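Local coordinates for protein CPn_0803/CP_1068/CPj0803/CpB0832 (Chlamydophila pneumoniae, PDB 3Q9D) that is of unknown function but, as a hexameric chlamydial coiled-coil protein, has been linked to the needle tip of the type III secretion system, at residues A[56-61]-A[118-123]; A[66-71]-A[159-164]; A[76-81]-A[91-96]; A[143-146]-A[151-154]; A[154-159]-A[164-169]. All blocks are in the same frame, centred on the assembly; numbering follows the deposited sequence.

In the fold
The chain is elongated, with the helices up to 107-133 at one end and the three-stranded antiparallel sheet with the C-terminal helices toward the other. Contacts 1 and 3 lie in the first helical part, their centres about 11 Å apart, and meet where Leu-58 packs on Leu-96 and Met-121 on the backbone of Leu-96. Contacts 4 and 5 are successive pairings of the sheet, centres about 12 Å apart, which share strand 150-159 and Leu-154. Contact 2 joins the two parts: it touches contact 1 through Ile-66 and Pro-123, and shares Arg-159 and Glu-164 with contact 5. Contacts 3 and 4 lie on opposite sides of the chain's centre, their own centres about 48 Å apart. Contacts 1, 2, 4 and 5 also reach neighbouring subunits.

Contact 1 of 5, residues A[56-61]-A[118-123]; sequences GNLKRI and AEFMMP
Lys-59 and Leu-58 of helix 48-61 meet Glu-119 and Phe-120 of helix 107-133 through a salt bridge beside an aromatic contact. The Lys-59 chain leaves the helix with CG anti to the carbonyl carbon (chi1 -77°). Its CB starts off to one side of the other helix, and Lys-59 CG then comes in at the edge of the Phe-120 ring, near its plane, 3.8 Å from Phe-120 CZ. CD carries the chain onward, and the bend at the last torsion, chi4 -64°, turns NZ toward the carboxylate; Lys-59 CE lies 3.7 Å from Glu-119 OE2. Lys-59 NZ itself donates to Glu-119 OE2 at 2.7 Å, on the syn lone pair, the side of the other oxygen. A water accepts from Lys-59 NZ and donates to Glu-119 OE1, so that both carboxylate oxygens are tied to the ammonium group, one directly and one through the water.

Phe-120 packs beside this bridge. Leu-58 CB sits over the middle of one face of the Phe-120 ring, 3.7 Å from the centroid in a CH-pi contact, while Leu-58 CD1 reaches Phe-120 CD2 at 3.9 Å. The opposite face carries the CG of Glu-119, so the aliphatic stem of the acid and the leucine sandwich the ring.

The segments cross at 44° with axes 11.0 Å apart, a separation bridged by these side chains. Lys-59 NZ has a further acceptor in Ala-118 O of the second subunit, which extends the bridge into the assembly. Within the chain, helix 70-82 packs beside helix 48-61, with Phe-74 against Leu-58 and Ile-61.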
# COMPACT_ATOMS: atom_id res chain seq x y z
N GLY A 56 -5.93 29.29 -5.97
CA GLY A 56 -4.64 28.75 -5.54
C GLY A 56 -4.82 27.67 -4.48
O GLY A 56 -4.18 26.62 -4.54
N ASN A 57 -5.68 27.92 -3.50
CA ASN A 57 -5.95 26.93 -2.45
C ASN A 57 -6.60 25.63 -2.98
O ASN A 57 -6.25 24.53 -2.55
CB ASN A 57 -6.79 27.59 -1.34
CG ASN A 57 -5.95 28.52 -0.48
OD1 ASN A 57 -4.84 28.15 -0.10
ND2 ASN A 57 -6.46 29.71 -0.18
N LEU A 58 -7.51 25.77 -3.93
CA LEU A 58 -8.13 24.60 -4.53
C LEU A 58 -7.12 23.86 -5.41
O LEU A 58 -7.05 22.64 -5.38
CB LEU A 58 -9.36 24.99 -5.34
CG LEU A 58 -10.54 25.54 -4.52
CD1 LEU A 58 -11.60 26.13 -5.44
CD2 LEU A 58 -11.15 24.49 -3.61
N LYS A 59 -6.35 24.60 -6.21
CA LYS A 59 -5.30 23.94 -6.98
C LYS A 59 -4.40 23.12 -6.06
O LYS A 59 -3.99 22.03 -6.41
CB LYS A 59 -4.45 24.95 -7.75
CG LYS A 59 -5.14 25.48 -9.03
CD LYS A 59 -4.25 26.52 -9.72
CE LYS A 59 -4.86 26.95 -11.07
NZ LYS A 59 -4.93 25.78 -12.04
N ARG A 60 -4.06 23.67 -4.90
CA ARG A 60 -3.20 22.96 -3.95
C ARG A 60 -3.83 21.66 -3.46
O ARG A 60 -3.21 20.60 -3.50
CB ARG A 60 -2.89 23.87 -2.74
CG ARG A 60 -1.90 23.26 -1.75
CD ARG A 60 -1.35 24.32 -0.77
NE ARG A 60 -1.09 25.60 -1.43
CZ ARG A 60 -1.84 26.68 -1.27
NH1 ARG A 60 -1.55 27.80 -1.90
NH2 ARG A 60 -2.89 26.63 -0.47
N ILE A 61 -5.07 21.73 -3.00
CA ILE A 61 -5.64 20.52 -2.42
C ILE A 61 -5.88 19.46 -3.48
O ILE A 61 -5.78 18.28 -3.18
CB ILE A 61 -6.93 20.77 -1.60
CG1 ILE A 61 -8.09 21.17 -2.50
CG2 ILE A 61 -6.70 21.82 -0.52
CD1 ILE A 61 -9.37 21.44 -1.72
N ALA A 118 -15.41 24.92 -13.99
CA ALA A 118 -14.88 23.98 -14.97
C ALA A 118 -13.74 23.17 -14.37
O ALA A 118 -13.66 21.96 -14.56
CB ALA A 118 -14.41 24.72 -16.24
N GLU A 119 -12.84 23.84 -13.64
CA GLU A 119 -11.70 23.13 -13.08
C GLU A 119 -12.04 22.22 -11.89
O GLU A 119 -11.47 21.14 -11.72
CB GLU A 119 -10.60 24.13 -12.71
CG GLU A 119 -9.27 23.47 -12.30
CD GLU A 119 -8.11 24.46 -12.26
OE1 GLU A 119 -8.32 25.64 -12.64
OE2 GLU A 119 -6.98 24.07 -11.87
N PHE A 120 -12.99 22.63 -11.06
CA PHE A 120 -13.10 21.99 -9.74
C PHE A 120 -14.40 21.30 -9.42
O PHE A 120 -14.45 20.53 -8.46
CB PHE A 120 -12.77 23.00 -8.63
CG PHE A 120 -11.36 23.48 -8.69
CD1 PHE A 120 -10.32 22.59 -8.42
CD2 PHE A 120 -11.06 24.77 -9.04
CE1 PHE A 120 -9.02 23.00 -8.48
CE2 PHE A 120 -9.74 25.20 -9.13
CZ PHE A 120 -8.71 24.31 -8.83
N MET A 121 -15.45 21.56 -10.18
CA MET A 121 -16.74 21.00 -9.82
C MET A 121 -16.74 19.46 -9.80
O MET A 121 -17.21 18.84 -8.85
CB MET A 121 -17.88 21.50 -10.71
CG MET A 121 -19.25 20.92 -10.28
SD MET A 121 -20.62 21.64 -11.24
CE MET A 121 -20.16 21.25 -12.93
N MET A 122 -16.23 18.84 -10.86
CA MET A 122 -16.21 17.39 -10.92
C MET A 122 -15.29 16.75 -9.86
O MET A 122 -15.69 15.80 -9.17
CB MET A 122 -15.87 16.94 -12.34
CG MET A 122 -16.99 17.23 -13.33
SD MET A 122 -18.53 16.47 -12.78
CE MET A 122 -17.86 14.90 -12.06
N PRO A 123 -14.07 17.28 -9.70
CA PRO A 123 -13.18 16.73 -8.68
C PRO A 123 -13.79 16.87 -7.27
O PRO A 123 -13.61 15.98 -6.43
CB PRO A 123 -11.93 17.59 -8.81
CG PRO A 123 -11.92 17.99 -10.27
CD PRO A 123 -13.37 18.20 -10.62
O HOH W 1 -6.71 27.00 -14.26

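Contact 2 of 5, residues A[66-71]-A[159-164]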
# COMPACT_ATOMS: atom_id res chain seq x y z
N ILE A 66 -7.10 12.53 -4.69
CA ILE A 66 -8.28 12.71 -3.84
C ILE A 66 -8.34 11.55 -2.85
O ILE A 66 -8.09 10.41 -3.22
CB ILE A 66 -9.59 12.75 -4.68
CG1 ILE A 66 -9.58 13.98 -5.59
CG2 ILE A 66 -10.83 12.81 -3.78
CD1 ILE A 66 -10.80 14.08 -6.51
N GLY A 67 -8.66 11.85 -1.60
CA GLY A 67 -8.84 10.81 -0.59
C GLY A 67 -10.10 11.08 0.21
O GLY A 67 -10.95 11.91 -0.15
N TYR A 68 -10.21 10.40 1.34
CA TYR A 68 -11.41 10.43 2.14
C TYR A 68 -11.49 11.70 2.95
O TYR A 68 -12.53 12.03 3.49
CB TYR A 68 -11.49 9.17 3.06
CG TYR A 68 -11.76 7.92 2.24
CD1 TYR A 68 -13.04 7.38 2.18
CD2 TYR A 68 -10.76 7.33 1.49
CE1 TYR A 68 -13.31 6.25 1.41
CE2 TYR A 68 -11.01 6.19 0.73
CZ TYR A 68 -12.29 5.66 0.69
OH TYR A 68 -12.56 4.56 -0.08
N THR A 69 -10.39 12.44 3.05
CA THR A 69 -10.45 13.70 3.77
C THR A 69 -10.66 14.92 2.85
O THR A 69 -10.82 16.04 3.34
CB THR A 69 -9.16 13.98 4.57
OG1 THR A 69 -8.06 14.09 3.67
CG2 THR A 69 -8.89 12.89 5.62
N THR A 70 -10.62 14.70 1.55
CA THR A 70 -10.52 15.80 0.58
C THR A 70 -11.77 16.67 0.54
O THR A 70 -11.68 17.91 0.45
CB THR A 70 -10.21 15.27 -0.82
OG1 THR A 70 -8.99 14.53 -0.78
CG2 THR A 70 -10.09 16.45 -1.85
N PHE A 71 -12.95 16.06 0.64
CA PHE A 71 -14.15 16.90 0.66
C PHE A 71 -14.18 17.80 1.88
O PHE A 71 -14.48 19.00 1.79
CB PHE A 71 -15.44 16.07 0.60
CG PHE A 71 -16.65 16.95 0.53
CD1 PHE A 71 -16.92 17.65 -0.63
CD2 PHE A 71 -17.46 17.13 1.63
CE1 PHE A 71 -18.04 18.48 -0.72
CE2 PHE A 71 -18.58 17.98 1.56
CZ PHE A 71 -18.86 18.66 0.39
N ARG A 159 -12.11 0.48 -7.35
CA ARG A 159 -13.15 1.08 -6.52
C ARG A 159 -13.42 2.53 -6.90
O ARG A 159 -12.65 3.15 -7.63
CB ARG A 159 -12.74 1.00 -5.06
CG ARG A 159 -12.42 -0.42 -4.61
CD ARG A 159 -12.28 -0.53 -3.11
NE ARG A 159 -11.43 0.52 -2.54
CZ ARG A 159 -10.88 0.46 -1.33
NH1 ARG A 159 -11.09 -0.60 -0.56
NH2 ARG A 159 -10.13 1.46 -0.87
N VAL A 160 -14.53 3.06 -6.40
CA VAL A 160 -14.87 4.48 -6.59
C VAL A 160 -13.70 5.39 -6.18
O VAL A 160 -13.48 6.44 -6.78
CB VAL A 160 -16.15 4.86 -5.78
CG1 VAL A 160 -16.32 6.38 -5.72
CG2 VAL A 160 -17.40 4.20 -6.39
N ASP A 161 -12.95 5.02 -5.14
CA ASP A 161 -11.82 5.84 -4.72
C ASP A 161 -10.56 5.69 -5.57
O ASP A 161 -9.54 6.32 -5.29
CB ASP A 161 -11.48 5.61 -3.24
CG ASP A 161 -10.92 4.20 -2.98
OD1 ASP A 161 -10.70 3.45 -3.95
OD2 ASP A 161 -10.71 3.86 -1.81
N GLY A 162 -10.62 4.89 -6.64
CA GLY A 162 -9.49 4.75 -7.53
C GLY A 162 -8.52 3.63 -7.19
O GLY A 162 -7.67 3.28 -8.01
N GLN A 163 -8.64 3.05 -6.02
CA GLN A 163 -7.73 1.94 -5.66
C GLN A 163 -8.12 0.72 -6.46
O GLN A 163 -9.29 0.52 -6.76
CB GLN A 163 -7.84 1.64 -4.16
CG GLN A 163 -7.48 2.86 -3.31
CD GLN A 163 -7.14 2.50 -1.88
OE1 GLN A 163 -6.66 1.39 -1.60
NE2 GLN A 163 -7.39 3.43 -0.96
N GLU A 164 -7.13 -0.07 -6.84
CA GLU A 164 -7.37 -1.25 -7.67
C GLU A 164 -6.73 -2.47 -7.02
O GLU A 164 -5.80 -2.34 -6.22
CB GLU A 164 -6.74 -1.06 -9.05
CG GLU A 164 -7.35 0.11 -9.87
CD GLU A 164 -6.63 0.31 -11.22
OE1 GLU A 164 -5.44 -0.05 -11.32
OE2 GLU A 164 -7.26 0.85 -12.16
O HOH W 2 -9.22 7.94 -2.96
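An Asx turn from Asp-161 to Gln-163, overlapping the type I beta turn from Arg-159 to Gly-162 in the connection between strands 150-159 and 164-170, receives the hydroxyl of Tyr-68 from the turn leading into helix 70-82. Tyr-68 OH donates to Asp-161 OD2 at 2.6 Å. The oxygen lies at the edge of the tyrosine ring, near its plane, but the hydroxyl meets it from above the carboxylate, 37° out of that plane; ring and carboxylate stand almost perpendicular, at 87°.

Asp-161 OD2 also takes the NH2 of Arg-159, 2.6 Å away, on its syn lone pair, completing a salt bridge inside the turn. A chi1 of 68° tucks the carboxylate back over its own turn, where the backbone N of Gln-163 donates to Asp-161 OD1 at 2.9 Å and closes the Asx turn. These bonds fix the rotation of the carboxylate and probably favour its charged form. Glu-135 packs on both Tyr-68 and Arg-159, and Arg-159 NH1 bonds to Leu-166 O of the fourth subunit.

A second link between helical part and sheet runs through one water, which donates to Ile-66 O at 2.7 Å and to Asp-161 O at 2.9 Å.

Contact 3 of 5, residues A[76-81]-A[91-96]; sequences NVVFNC and FFFEML
Val-78 and Phe-79 of helix 70-82 pack against Phe-92 and Phe-93 of helix 86-98. Val-78 comes first, and its CB points toward the other helix. Val-78 CG1 lies over one face of the Phe-93 ring, displaced toward the rim, 3.7 Å from the centroid in a CH-pi contact. Val-78 CB is 3.5 Å from Phe-93 CE1, and CG2 also comes near CE1, so the branched valine spreads over that end of the ring. Val-78 CG1 also meets Phe-92 CB at 4.0 Å; with CG1 anti to the backbone N, one methyl can touch both phenylalanines. Val-78 and Phe-92 are also the residues whose CA atoms come nearest across the segments.

Phe-79, next in sequence, leaves the helix pointing away, yet its ring returns to the contact. The torsion chi1 of -75° places CG anti to the carbonyl carbon, and the far end of the ring thereby reaches Phe-93, the two side chains crossing at about a right angle. The result is a T-shaped stack: the edge of Phe-93 is directed at the face of Phe-79, with planes at 75° and centroids 5.2 Å apart. CE2 of Phe-93 is 3.6 Å from CZ of Phe-79. One ring thus receives valine on its face and supplies its own edge to the neighbouring phenylalanine.

Leu-54 of helix 48-61 packs on Val-77, Cys-81 and Phe-92, while Ala-89 lies against Val-78 and Phe-79. The segments run in opposing senses, at 141°, as befits a helical hairpin of two consecutive helices joined by a short connection and held together by apolar side chains.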
# COMPACT_ATOMS: atom_id res chain seq x y z
N ASN A 76 -13.18 23.24 4.41
CA ASN A 76 -12.35 24.09 5.28
C ASN A 76 -11.75 25.28 4.52
O ASN A 76 -11.71 26.39 5.04
CB ASN A 76 -11.24 23.25 5.93
CG ASN A 76 -10.37 24.07 6.87
OD1 ASN A 76 -10.85 24.56 7.89
ND2 ASN A 76 -9.09 24.23 6.52
N VAL A 77 -11.33 25.04 3.28
CA VAL A 77 -10.85 26.10 2.39
C VAL A 77 -11.94 27.14 2.13
O VAL A 77 -11.69 28.34 2.19
CB VAL A 77 -10.38 25.49 1.04
CG1 VAL A 77 -10.28 26.57 -0.05
CG2 VAL A 77 -9.02 24.79 1.23
N VAL A 78 -13.15 26.68 1.85
CA VAL A 78 -14.25 27.62 1.64
C VAL A 78 -14.56 28.43 2.90
O VAL A 78 -14.70 29.65 2.84
CB VAL A 78 -15.52 26.91 1.12
CG1 VAL A 78 -16.68 27.92 1.05
CG2 VAL A 78 -15.26 26.32 -0.28
N PHE A 79 -14.64 27.76 4.04
CA PHE A 79 -14.93 28.47 5.28
C PHE A 79 -13.83 29.48 5.61
O PHE A 79 -14.13 30.61 5.99
CB PHE A 79 -15.19 27.49 6.43
CG PHE A 79 -16.54 26.82 6.36
CD1 PHE A 79 -17.70 27.59 6.22
CD2 PHE A 79 -16.66 25.44 6.41
CE1 PHE A 79 -18.95 26.98 6.14
CE2 PHE A 79 -17.91 24.82 6.35
CZ PHE A 79 -19.05 25.60 6.20
N ASN A 80 -12.58 29.08 5.42
CA ASN A 80 -11.45 30.00 5.64
C ASN A 80 -11.58 31.23 4.76
O ASN A 80 -11.39 32.35 5.21
CB ASN A 80 -10.09 29.30 5.38
CG ASN A 80 -9.68 28.36 6.50
OD1 ASN A 80 -10.29 28.37 7.57
ND2 ASN A 80 -8.64 27.56 6.26
N CYS A 81 -11.91 31.01 3.50
CA CYS A 81 -12.08 32.11 2.56
C CYS A 81 -13.27 33.01 2.95
O CYS A 81 -13.18 34.23 2.85
CB CYS A 81 -12.22 31.59 1.12
SG CYS A 81 -10.66 31.07 0.34
N PHE A 91 -22.24 30.98 -1.12
CA PHE A 91 -22.06 31.39 -2.50
C PHE A 91 -21.08 30.44 -3.19
O PHE A 91 -21.36 29.93 -4.27
CB PHE A 91 -21.55 32.83 -2.58
CG PHE A 91 -21.20 33.26 -3.97
CD1 PHE A 91 -22.18 33.43 -4.93
CD2 PHE A 91 -19.88 33.51 -4.33
CE1 PHE A 91 -21.87 33.83 -6.22
CE2 PHE A 91 -19.56 33.91 -5.61
CZ PHE A 91 -20.56 34.07 -6.56
N PHE A 92 -19.94 30.20 -2.55
CA PHE A 92 -18.93 29.33 -3.15
C PHE A 92 -19.32 27.85 -3.18
O PHE A 92 -18.98 27.14 -4.13
CB PHE A 92 -17.56 29.53 -2.51
CG PHE A 92 -16.88 30.81 -2.95
CD1 PHE A 92 -16.56 31.00 -4.29
CD2 PHE A 92 -16.56 31.80 -2.03
CE1 PHE A 92 -15.93 32.18 -4.71
CE2 PHE A 92 -15.94 32.97 -2.43
CZ PHE A 92 -15.63 33.16 -3.77
N PHE A 93 -20.04 27.39 -2.16
CA PHE A 93 -20.56 26.01 -2.17
C PHE A 93 -21.57 25.79 -3.31
O PHE A 93 -21.49 24.80 -4.02
CB PHE A 93 -21.21 25.65 -0.83
CG PHE A 93 -20.21 25.44 0.30
CD1 PHE A 93 -19.04 24.71 0.09
CD2 PHE A 93 -20.45 25.97 1.56
CE1 PHE A 93 -18.11 24.51 1.15
CE2 PHE A 93 -19.53 25.78 2.61
CZ PHE A 93 -18.36 25.05 2.39
N GLU A 94 -22.53 26.70 -3.47
CA GLU A 94 -23.47 26.59 -4.61
C GLU A 94 -22.71 26.59 -5.93
O GLU A 94 -22.95 25.77 -6.82
CB GLU A 94 -24.44 27.77 -4.60
CG GLU A 94 -25.41 27.79 -3.45
CD GLU A 94 -26.45 26.70 -3.56
OE1 GLU A 94 -26.43 25.93 -4.55
OE2 GLU A 94 -27.31 26.62 -2.65
N MET A 95 -21.77 27.53 -6.06
CA MET A 95 -20.96 27.64 -7.27
C MET A 95 -20.18 26.34 -7.56
O MET A 95 -20.28 25.76 -8.66
CB MET A 95 -19.97 28.80 -7.14
CG MET A 95 -18.97 28.87 -8.29
SD MET A 95 -17.54 29.94 -7.96
CE MET A 95 -18.37 31.41 -7.36
N LEU A 96 -19.42 25.88 -6.57
CA LEU A 96 -18.44 24.79 -6.77
C LEU A 96 -18.99 23.37 -6.61
O LEU A 96 -18.48 22.43 -7.20
CB LEU A 96 -17.24 24.99 -5.85
CG LEU A 96 -16.45 26.28 -6.12
CD1 LEU A 96 -15.38 26.48 -5.06
CD2 LEU A 96 -15.83 26.23 -7.50

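Contact 4 of 5, residues A[143-146]-A[151-154]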
# COMPACT_ATOMS: atom_id res chain seq x y z
N ASP A 143 -8.54 -10.20 -18.27
CA ASP A 143 -7.82 -10.66 -19.46
C ASP A 143 -7.58 -12.14 -19.33
O ASP A 143 -7.01 -12.60 -18.35
CB ASP A 143 -6.49 -9.95 -19.60
CG ASP A 143 -6.66 -8.46 -19.82
OD1 ASP A 143 -7.15 -8.08 -20.91
OD2 ASP A 143 -6.30 -7.69 -18.91
N MET A 144 -8.04 -12.88 -20.33
CA MET A 144 -7.86 -14.31 -20.32
C MET A 144 -6.47 -14.66 -20.82
O MET A 144 -6.02 -14.15 -21.84
CB MET A 144 -8.91 -15.00 -21.19
CG MET A 144 -8.98 -16.50 -20.99
SD MET A 144 -10.49 -17.19 -21.70
CE MET A 144 -10.11 -17.02 -23.45
N LEU A 145 -5.80 -15.55 -20.11
CA LEU A 145 -4.50 -16.05 -20.52
C LEU A 145 -4.60 -17.55 -20.70
O LEU A 145 -5.07 -18.26 -19.82
CB LEU A 145 -3.44 -15.72 -19.47
CG LEU A 145 -3.45 -14.31 -18.90
CD1 LEU A 145 -2.71 -14.27 -17.58
CD2 LEU A 145 -2.84 -13.33 -19.88
N THR A 146 -4.18 -18.05 -21.86
CA THR A 146 -4.23 -19.48 -22.08
C THR A 146 -2.82 -20.03 -22.02
O THR A 146 -1.98 -19.73 -22.87
CB THR A 146 -4.86 -19.83 -23.44
OG1 THR A 146 -6.17 -19.25 -23.53
CG2 THR A 146 -4.98 -21.34 -23.61
N CYS A 151 -7.03 -22.28 -18.74
CA CYS A 151 -7.46 -20.92 -19.02
C CYS A 151 -7.60 -20.17 -17.71
O CYS A 151 -8.34 -20.57 -16.81
CB CYS A 151 -8.75 -20.85 -19.86
SG CYS A 151 -8.47 -20.78 -21.67
N ILE A 152 -6.85 -19.08 -17.59
CA ILE A 152 -6.95 -18.27 -16.38
C ILE A 152 -7.26 -16.80 -16.71
O ILE A 152 -7.08 -16.36 -17.84
CB ILE A 152 -5.69 -18.39 -15.51
CG1 ILE A 152 -4.45 -17.97 -16.30
CG2 ILE A 152 -5.54 -19.83 -14.99
CD1 ILE A 152 -3.23 -17.75 -15.44
N PHE A 153 -7.71 -16.05 -15.71
CA PHE A 153 -8.11 -14.67 -15.93
C PHE A 153 -7.33 -13.77 -15.00
O PHE A 153 -7.27 -14.03 -13.80
CB PHE A 153 -9.60 -14.51 -15.64
CG PHE A 153 -10.47 -15.29 -16.58
CD1 PHE A 153 -10.83 -14.77 -17.82
CD2 PHE A 153 -10.90 -16.56 -16.24
CE1 PHE A 153 -11.63 -15.49 -18.69
CE2 PHE A 153 -11.70 -17.30 -17.12
CZ PHE A 153 -12.05 -16.76 -18.34
N LEU A 154 -6.73 -12.73 -15.56
CA LEU A 154 -6.14 -11.66 -14.76
C LEU A 154 -7.22 -10.60 -14.57
O LEU A 154 -7.55 -9.85 -15.50
CB LEU A 154 -4.91 -11.07 -15.46
CG LEU A 154 -4.06 -10.02 -14.74
CD1 LEU A 154 -2.82 -9.72 -15.58
CD2 LEU A 154 -4.83 -8.73 -14.45
O HOH W 3 -7.69 -7.18 -16.50
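Met-144 and Phe-153 form a non-hydrogen-bonded pair of the antiparallel ladder, their side chains lying side by side and pointing the same way. SD of Met-144 is 3.6 Å from Phe-153 CE1, a Met-aromatic contact in which the sulfur approaches the ring obliquely. CG of the methionine is anti to its backbone N (chi1 -168°), which carries the chain along the ring.

The reverse face holds Leu-145 and Ile-152, with Leu-145 CB 4.0 Å from Ile-152 CG1. Their backbones form a hydrogen-bonded pair: Leu-145 N donates to Ile-152 O at 2.7 Å and Ile-152 N to Leu-145 O at 3.0 Å. Asp-143 and Leu-154 form the next such pair along the ladder. There a water donates to Asp-143 OD2 at 2.8 Å and to Leu-154 O, while OD2 also forms a salt bridge with Arg-72 of the third subunit.

Farther out, Met-168 of strand 164-170 packs on Leu-145 and Ile-152, and the fourth subunit sets Glu-187 against Met-144 and Arg-184 against Phe-153. A backbone bond between Phe-153 and Thr-169 continues the sheet on the far side, so strand 150-159 runs between strands 137-147 and 164-170, as the middle of the three.

Contact 5 of 5, residues A[154-159]-A[164-169]; sequences LNRLAR and EFLLMT
A chi1 of -53° places CG of Asn-155 anti to its carbonyl carbon and swings the amide over toward strand 164-170, while Thr-169, at chi1 52°, holds OG1 between its backbone N and carbonyl carbon, where the amide can reach it. Asn-155 ND2 donates to Thr-169 OG1 at 2.8 Å, nearly in the amide plane, and to Leu-167 O at 3.0 Å, with Leu-167 O tilted out of that plane. Leu-167 O also accepts from Asn-155 N, the two donors arriving from opposite faces of its carbonyl plane. The remaining amide atom, Asn-155 OD1, is hydrogen-bonded to Ser-142 OG of strand 137-147, so the whole group is held in place.

On the other face of the sheet, Met-168 SD packs 3.8 Å from Leu-154 CG. Leu-154 CD2 meets Leu-166 CG at 3.9 Å and also lies over one face of the Arg-156 guanidinium. A water accepts from Arg-156 NH1 at 2.8 Å and donates to Glu-164 OE1; that carboxylate binds Thr-69 OG1 and Tyr-68 N of the third subunit. The Phe-165 ring lies nearly parallel to Phe-165 of the fourth subunit. Hydrogen-bonded pairs, Asn-155/Leu-167 and Leu-157/Phe-165, alternate with non-hydrogen-bonded ones such as Arg-156/Leu-166, as in an antiparallel beta hairpin.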
# COMPACT_ATOMS: atom_id res chain seq x y z
N LEU A 154 -6.73 -12.73 -15.56
CA LEU A 154 -6.14 -11.66 -14.76
C LEU A 154 -7.22 -10.60 -14.57
O LEU A 154 -7.55 -9.85 -15.50
CB LEU A 154 -4.91 -11.07 -15.46
CG LEU A 154 -4.06 -10.02 -14.74
CD1 LEU A 154 -2.82 -9.72 -15.58
CD2 LEU A 154 -4.83 -8.73 -14.45
N ASN A 155 -7.82 -10.57 -13.39
CA ASN A 155 -8.90 -9.63 -13.11
C ASN A 155 -8.37 -8.40 -12.40
O ASN A 155 -7.48 -8.52 -11.55
CB ASN A 155 -9.97 -10.29 -12.25
CG ASN A 155 -10.46 -11.58 -12.86
OD1 ASN A 155 -11.18 -11.57 -13.85
ND2 ASN A 155 -10.03 -12.71 -12.29
N ARG A 156 -8.91 -7.24 -12.74
CA ARG A 156 -8.57 -6.03 -12.00
C ARG A 156 -9.84 -5.38 -11.48
O ARG A 156 -10.72 -5.05 -12.25
CB ARG A 156 -7.80 -5.05 -12.91
CG ARG A 156 -6.40 -5.51 -13.23
CD ARG A 156 -5.75 -4.58 -14.27
NE ARG A 156 -4.52 -5.15 -14.82
CZ ARG A 156 -3.37 -5.19 -14.16
NH1 ARG A 156 -3.28 -4.69 -12.92
NH2 ARG A 156 -2.30 -5.73 -14.73
N LEU A 157 -9.92 -5.20 -10.16
CA LEU A 157 -11.01 -4.63 -9.39
C LEU A 157 -10.77 -3.15 -9.10
O LEU A 157 -9.66 -2.94 -8.61
CB LEU A 157 -11.20 -5.39 -8.08
CG LEU A 157 -11.77 -6.81 -8.19
CD1 LEU A 157 -13.25 -6.76 -8.54
CD2 LEU A 157 -11.00 -7.62 -9.22
N ALA A 158 -11.56 -2.17 -9.53
CA ALA A 158 -11.27 -0.77 -9.23
C ALA A 158 -12.42 -0.25 -8.41
O ALA A 158 -13.58 -0.52 -8.74
CB ALA A 158 -11.13 0.06 -10.54
N ARG A 159 -12.11 0.48 -7.35
CA ARG A 159 -13.15 1.08 -6.52
C ARG A 159 -13.42 2.53 -6.90
O ARG A 159 -12.65 3.15 -7.63
CB ARG A 159 -12.74 1.00 -5.06
CG ARG A 159 -12.42 -0.42 -4.61
CD ARG A 159 -12.28 -0.53 -3.11
NE ARG A 159 -11.43 0.52 -2.54
CZ ARG A 159 -10.88 0.46 -1.33
NH1 ARG A 159 -11.09 -0.60 -0.56
NH2 ARG A 159 -10.13 1.46 -0.87
N GLU A 164 -7.13 -0.07 -6.84
CA GLU A 164 -7.37 -1.25 -7.67
C GLU A 164 -6.73 -2.47 -7.02
O GLU A 164 -5.80 -2.34 -6.22
CB GLU A 164 -6.74 -1.06 -9.05
CG GLU A 164 -7.35 0.11 -9.87
CD GLU A 164 -6.63 0.31 -11.22
OE1 GLU A 164 -5.44 -0.05 -11.32
OE2 GLU A 164 -7.26 0.85 -12.16
N PHE A 165 -7.20 -3.65 -7.40
CA PHE A 165 -6.62 -4.87 -6.85
C PHE A 165 -6.55 -5.87 -7.98
O PHE A 165 -7.53 -6.04 -8.70
CB PHE A 165 -7.54 -5.40 -5.74
CG PHE A 165 -6.91 -6.46 -4.86
CD1 PHE A 165 -5.78 -6.18 -4.11
CD2 PHE A 165 -7.51 -7.71 -4.73
CE1 PHE A 165 -5.24 -7.13 -3.26
CE2 PHE A 165 -6.98 -8.67 -3.86
CZ PHE A 165 -5.85 -8.38 -3.13
N LEU A 166 -5.40 -6.52 -8.15
CA LEU A 166 -5.26 -7.56 -9.17
C LEU A 166 -5.62 -8.90 -8.56
O LEU A 166 -5.14 -9.23 -7.47
CB LEU A 166 -3.81 -7.60 -9.66
CG LEU A 166 -3.43 -8.56 -10.80
CD1 LEU A 166 -2.21 -8.04 -11.54
CD2 LEU A 166 -3.13 -9.95 -10.22
N LEU A 167 -6.44 -9.69 -9.25
CA LEU A 167 -6.81 -10.99 -8.72
C LEU A 167 -6.82 -12.03 -9.85
O LEU A 167 -7.51 -11.83 -10.85
CB LEU A 167 -8.20 -10.88 -8.07
CG LEU A 167 -8.73 -12.09 -7.30
CD1 LEU A 167 -7.89 -12.33 -6.03
CD2 LEU A 167 -10.18 -11.84 -6.94
N MET A 168 -6.06 -13.11 -9.71
CA MET A 168 -6.07 -14.19 -10.72
C MET A 168 -7.14 -15.21 -10.34
O MET A 168 -7.35 -15.50 -9.15
CB MET A 168 -4.70 -14.92 -10.84
CG MET A 168 -3.49 -14.00 -11.00
SD MET A 168 -3.48 -13.08 -12.55
CE MET A 168 -3.46 -14.42 -13.75
N THR A 169 -7.82 -15.77 -11.34
CA THR A 169 -8.82 -16.82 -11.11
C THR A 169 -8.70 -17.85 -12.22
O THR A 169 -8.48 -17.49 -13.37
CB THR A 169 -10.27 -16.26 -11.13
OG1 THR A 169 -10.49 -15.51 -12.34
CG2 THR A 169 -10.56 -15.37 -9.92
O HOH W 4 -4.94 -3.24 -11.16